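PDB 5WUT: ULam111 from Flavobacterium sp., which is a laminarinase of glycoside hydrolase family 16 with a beta-jelly-roll fold, and probably hydrolyses the beta-1,3-glucan laminarin. Local coordinates for residues 163-166 with 171-174; 84-89 with 176-181. One frame throughout, in Å; residues are numbered along the deposited sequence.

Contact 1: residues 163-166 with 171-174; sequences YAID and KMDF
The backbone O of Asp173 is gripped by strand 163-166 from one N-H and, more weakly, from a neighbouring CA-H. Asp166 N gives Asp173 O a hydrogen bond of 2.8 Å, and Ile165 CA adds a CA-H...O contact to the same Asp173 O at 3.0 Å. Asp173 N in turn bonds to Asp166 O at 2.9 Å. Asp166 and Asp173 are therefore an antiparallel hydrogen-bonded pair, and Ile165 and Phe174 form the non-hydrogen-bonded pair beside it. Together they tie the two arms of the hairpin made by strands 161-167 and 172-176.

On the face of Ile165 and Phe174 the contact is apolar. Ile165 and Phe174 lie alongside each other, and the CG2 methyl of Ile165 sits over one face of the phenyl ring in a CH-pi contact. Ile165 CG2 is 3.5 Å from Phe174 CD2. Ile165 CG1 stands between the backbone N and the carbonyl carbon (chi1 55°), which leaves CG2 beside the N. The CD1 end of Ile165 reaches the sulfur of Met172, whose chain is bent at both chi2 and chi3. Ile119 of strand 118-123 touches Met172 and Phe174 as well, so this face packs into the core.

The other face carries the acids. Lys171 NZ forms a salt bridge with Asp173 OD1 at 2.7 Å and meets the carboxylate from above its plane. Asp173 OD2 is hydrogen-bonded to Thr183 OG1. Asp166 OD2 lies 4.6 Å from Lys171 NZ, beyond a salt bridge. The lysine charge, beside both carboxylates but bonded to that of Asp173, would probably ease their mutual repulsion. The hairpin thus turns an apolar face into the core, and on the other face puts two acids near one lysine.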
ATOM      1  N   TYR A 163      -2.285   3.218  -9.891  1.00  7.86           N
ATOM      2  CA  TYR A 163      -3.004   4.249  -9.158  1.00  7.87           C
ATOM      3  C   TYR A 163      -4.467   4.097  -9.481  1.00  9.72           C
ATOM      4  O   TYR A 163      -4.812   4.107 -10.652  1.00  9.75           O
ATOM      5  CB  TYR A 163      -2.499   5.642  -9.549  1.00  9.25           C
ATOM      6  CG  TYR A 163      -1.013   5.839  -9.376  1.00  8.11           C
ATOM      7  CD1 TYR A 163      -0.104   5.413 -10.344  1.00  7.89           C
ATOM      8  CD2 TYR A 163      -0.508   6.489  -8.252  1.00 10.60           C
ATOM      9  CE1 TYR A 163       1.265   5.604 -10.174  1.00  7.71           C
ATOM     10  CE2 TYR A 163       0.844   6.693  -8.088  1.00 10.58           C
ATOM     11  CZ  TYR A 163       1.732   6.252  -9.047  1.00  8.10           C
ATOM     12  OH  TYR A 163       3.098   6.462  -8.865  1.00 10.57           O
ATOM     13  N   ALA A 164      -5.324   3.918  -8.474  1.00  8.09           N
ATOM     14  CA  ALA A 164      -6.715   3.613  -8.768  1.00  8.85           C
ATOM     15  C   ALA A 164      -7.691   4.187  -7.756  1.00  8.89           C
ATOM     16  O   ALA A 164      -7.311   4.545  -6.641  1.00  8.86           O
ATOM     17  CB  ALA A 164      -6.906   2.098  -8.863  1.00  9.70           C
ATOM     18  N   ILE A 165      -8.957   4.271  -8.163  1.00  8.32           N
ATOM     19  CA  ILE A 165     -10.046   4.568  -7.240  1.00  8.30           C
ATOM     20  C   ILE A 165     -11.160   3.550  -7.410  1.00  8.89           C
ATOM     21  O   ILE A 165     -11.353   3.007  -8.496  1.00  9.27           O
ATOM     22  CB  ILE A 165     -10.642   5.980  -7.436  1.00  6.65           C
ATOM     23  CG1 ILE A 165     -11.084   6.201  -8.886  1.00  9.15           C
ATOM     24  CG2 ILE A 165      -9.631   7.031  -7.026  1.00 10.03           C
ATOM     25  CD1 ILE A 165     -11.865   7.500  -9.093  1.00  9.67           C
ATOM     26  N   ASP A 166     -11.873   3.277  -6.324  1.00  8.52           N
ATOM     27  CA  ASP A 166     -13.158   2.594  -6.418  1.00  8.95           C
ATOM     28  C   ASP A 166     -14.183   3.614  -5.982  1.00  9.71           C
ATOM     29  O   ASP A 166     -14.208   4.046  -4.830  1.00 10.83           O
ATOM     30  CB  ASP A 166     -13.211   1.330  -5.565  1.00 10.28           C
ATOM     31  CG  ASP A 166     -14.413   0.446  -5.919  1.00 12.96           C
ATOM     32  OD1 ASP A 166     -14.946   0.586  -7.037  1.00 17.46           O
ATOM     33  OD2 ASP A 166     -14.791  -0.411  -5.108  1.00 20.11           O
ATOM     34  N   LYS A 171     -18.999   6.105  -1.390  1.00 11.58           N
ATOM     35  CA  LYS A 171     -17.634   6.365  -0.959  1.00 13.16           C
ATOM     36  C   LYS A 171     -16.625   6.377  -2.092  1.00 13.68           C
ATOM     37  O   LYS A 171     -16.886   5.886  -3.196  1.00 12.10           O
ATOM     38  CB  LYS A 171     -17.195   5.346   0.091  1.00 15.17           C
ATOM     39  CG  LYS A 171     -17.281   3.930  -0.363  1.00 18.84           C
ATOM     40  CD  LYS A 171     -16.567   3.018   0.617  1.00 26.06           C
ATOM     41  CE  LYS A 171     -16.767   1.578   0.215  1.00 23.57           C
ATOM     42  NZ  LYS A 171     -16.019   1.255  -1.025  1.00 27.36           N
ATOM     43  N   MET A 172     -15.466   6.951  -1.790  1.00 10.03           N
ATOM     44  CA  MET A 172     -14.345   7.016  -2.707  1.00  8.55           C
ATOM     45  C   MET A 172     -13.140   6.350  -2.059  1.00  9.63           C
ATOM     46  O   MET A 172     -12.602   6.878  -1.078  1.00 12.02           O
ATOM     47  CB  MET A 172     -14.026   8.472  -3.050  1.00  9.44           C
ATOM     48  CG  MET A 172     -13.131   8.662  -4.262  1.00 11.11           C
ATOM     49  SD  MET A 172     -14.065   8.509  -5.800  1.00 12.76           S
ATOM     50  CE  MET A 172     -15.079   9.980  -5.754  1.00 11.79           C
ATOM     51  N   ASP A 173     -12.732   5.200  -2.589  1.00  8.86           N
ATOM     52  CA  ASP A 173     -11.542   4.485  -2.109  1.00  9.55           C
ATOM     53  C   ASP A 173     -10.378   4.734  -3.060  1.00  9.64           C
ATOM     54  O   ASP A 173     -10.565   4.690  -4.283  1.00 11.82           O
ATOM     55  CB  ASP A 173     -11.773   2.973  -2.042  1.00 12.32           C
ATOM     56  CG  ASP A 173     -12.665   2.533  -0.893  1.00 14.85           C
ATOM     57  OD1 ASP A 173     -13.325   1.488  -1.056  1.00 18.59           O
ATOM     58  OD2 ASP A 173     -12.697   3.167   0.172  1.00 12.98           O
ATOM     59  N   PHE A 174      -9.183   4.962  -2.519  1.00  6.52           N
ATOM     60  CA  PHE A 174      -7.996   5.182  -3.337  1.00  8.49           C
ATOM     61  C   PHE A 174      -6.979   4.067  -3.110  1.00 10.03           C
ATOM     62  O   PHE A 174      -6.729   3.698  -1.954  1.00  9.71           O
ATOM     63  CB  PHE A 174      -7.342   6.530  -3.000  1.00  9.00           C
ATOM     64  CG  PHE A 174      -8.194   7.745  -3.312  1.00  8.64           C
ATOM     65  CD1 PHE A 174      -9.268   8.092  -2.498  1.00  8.71           C
ATOM     66  CD2 PHE A 174      -7.870   8.582  -4.383  1.00  8.35           C
ATOM     67  CE1 PHE A 174     -10.038   9.237  -2.778  1.00  9.09           C
ATOM     68  CE2 PHE A 174      -8.622   9.713  -4.660  1.00 10.43           C
ATOM     69  CZ  PHE A 174      -9.709  10.040  -3.863  1.00  9.62           C
TER

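Contact 2: residues 84-89 with 176-181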
ATOM      1  N   TYR A  84     -14.434   1.263 -10.945  1.00  9.62           N
ATOM      2  CA  TYR A  84     -13.063   1.054 -10.524  1.00  9.78           C
ATOM      3  C   TYR A  84     -12.207   1.571 -11.664  1.00  9.42           C
ATOM      4  O   TYR A  84     -12.264   1.052 -12.777  1.00 10.37           O
ATOM      5  CB  TYR A  84     -12.760  -0.418 -10.218  1.00  9.75           C
ATOM      6  CG  TYR A  84     -11.436  -0.581  -9.478  1.00  8.12           C
ATOM      7  CD1 TYR A  84     -10.235  -0.711 -10.169  1.00 10.11           C
ATOM      8  CD2 TYR A  84     -11.397  -0.587  -8.081  1.00  9.73           C
ATOM      9  CE1 TYR A  84      -9.020  -0.842  -9.481  1.00  8.70           C
ATOM     10  CE2 TYR A  84     -10.202  -0.734  -7.390  1.00 10.29           C
ATOM     11  CZ  TYR A  84      -9.020  -0.854  -8.095  1.00 10.92           C
ATOM     12  OH  TYR A  84      -7.841  -0.978  -7.390  1.00 13.31           O
ATOM     13  N   ILE A  85     -11.429   2.606 -11.385  1.00  6.10           N
ATOM     14  CA  ILE A  85     -10.682   3.305 -12.425  1.00  8.21           C
ATOM     15  C   ILE A  85      -9.196   3.182 -12.087  1.00 10.72           C
ATOM     16  O   ILE A  85      -8.786   3.518 -10.987  1.00 10.79           O
ATOM     17  CB  ILE A  85     -11.126   4.767 -12.530  1.00  9.82           C
ATOM     18  CG1 ILE A  85     -12.566   4.855 -13.052  1.00 12.12           C
ATOM     19  CG2 ILE A  85     -10.166   5.561 -13.403  1.00 11.62           C
ATOM     20  CD1 ILE A  85     -13.204   6.194 -12.855  1.00 10.68           C
ATOM     21  N   GLU A  86      -8.402   2.660 -13.016  1.00  8.69           N
ATOM     22  CA  GLU A  86      -6.991   2.337 -12.735  1.00  8.12           C
ATOM     23  C   GLU A  86      -6.055   2.836 -13.820  1.00 10.20           C
ATOM     24  O   GLU A  86      -6.333   2.646 -15.010  1.00 11.00           O
ATOM     25  CB  GLU A  86      -6.838   0.813 -12.583  1.00 10.28           C
ATOM     26  CG  GLU A  86      -5.414   0.312 -12.320  1.00 11.27           C
ATOM     27  CD  GLU A  86      -5.369  -1.220 -12.317  1.00 15.90           C
ATOM     28  OE1 GLU A  86      -5.730  -1.839 -11.289  1.00 16.16           O
ATOM     29  OE2 GLU A  86      -5.009  -1.808 -13.360  1.00 18.78           O
ATOM     30  N   ALA A  87      -4.951   3.465 -13.411  1.00  9.06           N
ATOM     31  CA  ALA A  87      -3.904   3.869 -14.338  1.00  8.26           C
ATOM     32  C   ALA A  87      -2.597   3.208 -13.957  1.00 11.12           C
ATOM     33  O   ALA A  87      -2.330   2.970 -12.782  1.00 10.70           O
ATOM     34  CB  ALA A  87      -3.732   5.395 -14.358  1.00 10.40           C
ATOM     35  N   ARG A  88      -1.792   2.879 -14.958  1.00 10.03           N
ATOM     36  CA  ARG A  88      -0.464   2.335 -14.731  1.00  9.42           C
ATOM     37  C   ARG A  88       0.519   3.349 -15.277  1.00 11.02           C
ATOM     38  O   ARG A  88       0.418   3.742 -16.442  1.00 10.44           O
ATOM     39  CB  ARG A  88      -0.310   0.970 -15.412  1.00 10.08           C
ATOM     40  CG  ARG A  88       1.054   0.356 -15.229  1.00 12.32           C
ATOM     41  CD  ARG A  88       1.105  -1.073 -15.743  1.00 14.38           C
ATOM     42  NE  ARG A  88       2.386  -1.681 -15.412  1.00 14.83           N
ATOM     43  CZ  ARG A  88       3.422  -1.769 -16.241  1.00 13.66           C
ATOM     44  NH1 ARG A  88       3.346  -1.292 -17.465  1.00 16.07           N
ATOM     45  NH2 ARG A  88       4.544  -2.338 -15.831  1.00 14.49           N
ATOM     46  N   ALA A  89       1.440   3.819 -14.441  1.00  8.84           N
ATOM     47  CA  ALA A  89       2.297   4.917 -14.865  1.00  8.96           C
ATOM     48  C   ALA A  89       3.663   4.904 -14.205  1.00 10.40           C
ATOM     49  O   ALA A  89       3.857   4.297 -13.152  1.00 10.03           O
ATOM     50  CB  ALA A  89       1.613   6.250 -14.602  1.00 10.24           C
ATOM     51  N   VAL A 176      -3.039   2.369  -4.216  1.00  9.36           N
ATOM     52  CA  VAL A 176      -1.776   2.373  -4.914  1.00  8.23           C
ATOM     53  C   VAL A 176      -1.216   0.970  -4.861  1.00 11.31           C
ATOM     54  O   VAL A 176      -1.160   0.371  -3.784  1.00 10.25           O
ATOM     55  CB  VAL A 176      -0.789   3.390  -4.303  1.00  9.72           C
ATOM     56  CG1 VAL A 176       0.521   3.394  -5.086  1.00 12.41           C
ATOM     57  CG2 VAL A 176      -1.412   4.778  -4.319  1.00 12.90           C
ATOM     58  N   ASP A 177      -0.852   0.434  -6.026  1.00  8.75           N
ATOM     59  CA  ASP A 177      -0.400  -0.950  -6.146  1.00  9.52           C
ATOM     60  C   ASP A 177      -1.340  -1.894  -5.411  1.00 11.30           C
ATOM     61  O   ASP A 177      -0.905  -2.815  -4.722  1.00 11.14           O
ATOM     62  CB  ASP A 177       1.040  -1.089  -5.633  1.00 10.55           C
ATOM     63  CG  ASP A 177       2.038  -0.327  -6.489  1.00 12.85           C
ATOM     64  OD1 ASP A 177       1.792  -0.140  -7.694  1.00 10.68           O
ATOM     65  OD2 ASP A 177       3.076   0.083  -5.959  1.00 11.04           O
ATOM     66  N   ASN A 178      -2.634  -1.630  -5.582  1.00  9.59           N
ATOM     67  CA  ASN A 178      -3.722  -2.466  -5.067  1.00  9.68           C
ATOM     68  C   ASN A 178      -3.864  -2.406  -3.553  1.00 10.24           C
ATOM     69  O   ASN A 178      -4.616  -3.194  -2.980  1.00 11.69           O
ATOM     70  CB  ASN A 178      -3.534  -3.920  -5.512  1.00 10.95           C
ATOM     71  CG  ASN A 178      -3.537  -4.074  -7.019  1.00 14.35           C
ATOM     72  OD1 ASN A 178      -4.471  -3.650  -7.684  1.00 18.84           O
ATOM     73  ND2 ASN A 178      -2.484  -4.676  -7.563  1.00 16.76           N
ATOM     74  N   ILE A 179      -3.148  -1.481  -2.908  1.00  8.51           N
ATOM     75  CA  ILE A 179      -3.314  -1.265  -1.467  1.00  9.57           C
ATOM     76  C   ILE A 179      -4.224  -0.066  -1.179  1.00 11.01           C
ATOM     77  O   ILE A 179      -3.986   1.031  -1.670  1.00 10.28           O
ATOM     78  CB  ILE A 179      -1.955  -1.086  -0.799  1.00 10.74           C
ATOM     79  CG1 ILE A 179      -1.174  -2.387  -0.965  1.00 13.38           C
ATOM     80  CG2 ILE A 179      -2.125  -0.704   0.660  1.00 14.61           C
ATOM     81  CD1 ILE A 179       0.205  -2.346  -0.404  1.00 16.08           C
ATOM     82  N   LEU A 180      -5.288  -0.283  -0.408  1.00 10.30           N
ATOM     83  CA  LEU A 180      -6.185   0.820  -0.059  1.00  9.27           C
ATOM     84  C   LEU A 180      -5.464   1.804   0.849  1.00 10.59           C
ATOM     85  O   LEU A 180      -5.077   1.445   1.970  1.00 13.02           O
ATOM     86  CB  LEU A 180      -7.444   0.305   0.620  1.00 10.44           C
ATOM     87  CG  LEU A 180      -8.439   1.366   1.090  1.00 12.02           C
ATOM     88  CD1 LEU A 180      -8.980   2.117  -0.089  1.00 15.89           C
ATOM     89  CD2 LEU A 180      -9.574   0.682   1.861  1.00 16.60           C
ATOM     90  N   VAL A 181      -5.255   3.028   0.361  1.00  8.30           N
ATOM     91  CA  VAL A 181      -4.471   4.007   1.125  1.00 10.56           C
ATOM     92  C   VAL A 181      -5.303   5.133   1.730  1.00 12.01           C
ATOM     93  O   VAL A 181      -4.838   5.811   2.652  1.00 11.77           O
ATOM     94  CB  VAL A 181      -3.359   4.637   0.270  1.00 11.07           C
ATOM     95  CG1 VAL A 181      -2.388   3.566  -0.177  1.00 10.67           C
ATOM     96  CG2 VAL A 181      -3.943   5.398  -0.935  1.00 12.85           C
TER
HETATM   97  O   HOH W   1      -5.523  -1.241  -8.686  1.00 12.05           O
HETATM   98  O   HOH W   2      -4.895  -4.522 -10.847  1.00 25.97           O
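Tyr84, Glu86 and Asn178 meet through water 1, which bridges all three side chains. Water 1 accepts a hydrogen bond from Tyr84 OH at 2.7 Å. Water 1 gives its two protons to Glu86 OE1, also at 2.7 Å, and to Asn178 OD1 at 2.8 Å. The direct approach is much longer, with Glu86 OE1 and Asn178 OD1 4.2 Å apart. Both are acceptors here, so a donor between them is what lets them face each other. Water 2 spans the same two oxygens. Water 2 donates to Glu86 OE1 at 2.8 Å, but its bond to Asn178 OD1 is weak at 3.3 Å.

The Tyr84 ring meets this cluster edge-on, with water 1 and Glu86 OE1 lying in its plane. Glu86 is extended through chi1 and chi2 (179° and -175°), which carries its carboxylate out from strand 84-89 to the waters. Its other oxygen, OE2, is hydrogen-bonded to Tyr230 OH, and this second bond helps fix how the carboxylate is turned. Asn178 sits in a type I' turn from Val176 to Ile179, closed by the backbone bonds Val176 N to Ile179 O and Ile179 N to Val176 O. Asp177 in the same turn is held by His161 and by Leu162 N.

The Tyr84 ring also meets that of Phe175. Strand 83-90 pairs with strands 161-167 and 224-234. Strand 161-167 lies between it and strand 172-176, which runs into the turn. The waters therefore bridge over strand 161-167, from strand 83-90 to the tip of the hairpin of strands 172-176 and 179-184, where Asn178 also packs on Thr155 of the second subunit.

The centres of contacts 1 and 2 are about 7 Å apart, on the same side of the chain's centre. Along the chain, 84-89 comes first, then both segments of contact 1, then 176-181. In the sheet the order is strands 83-90, 161-167, 172-176 and 179-184, all antiparallel neighbours. The pair of contact 1 is thus flanked by the two segments of contact 2. Backbone bonds join them on each flank: Tyr163 O probably accepts from Ala87 N, and Phe174 O from Val181 N. The water-linked residues therefore reach across a strand that contact 1 pairs, so the two contacts bind one part of the family 16 jelly roll at two levels.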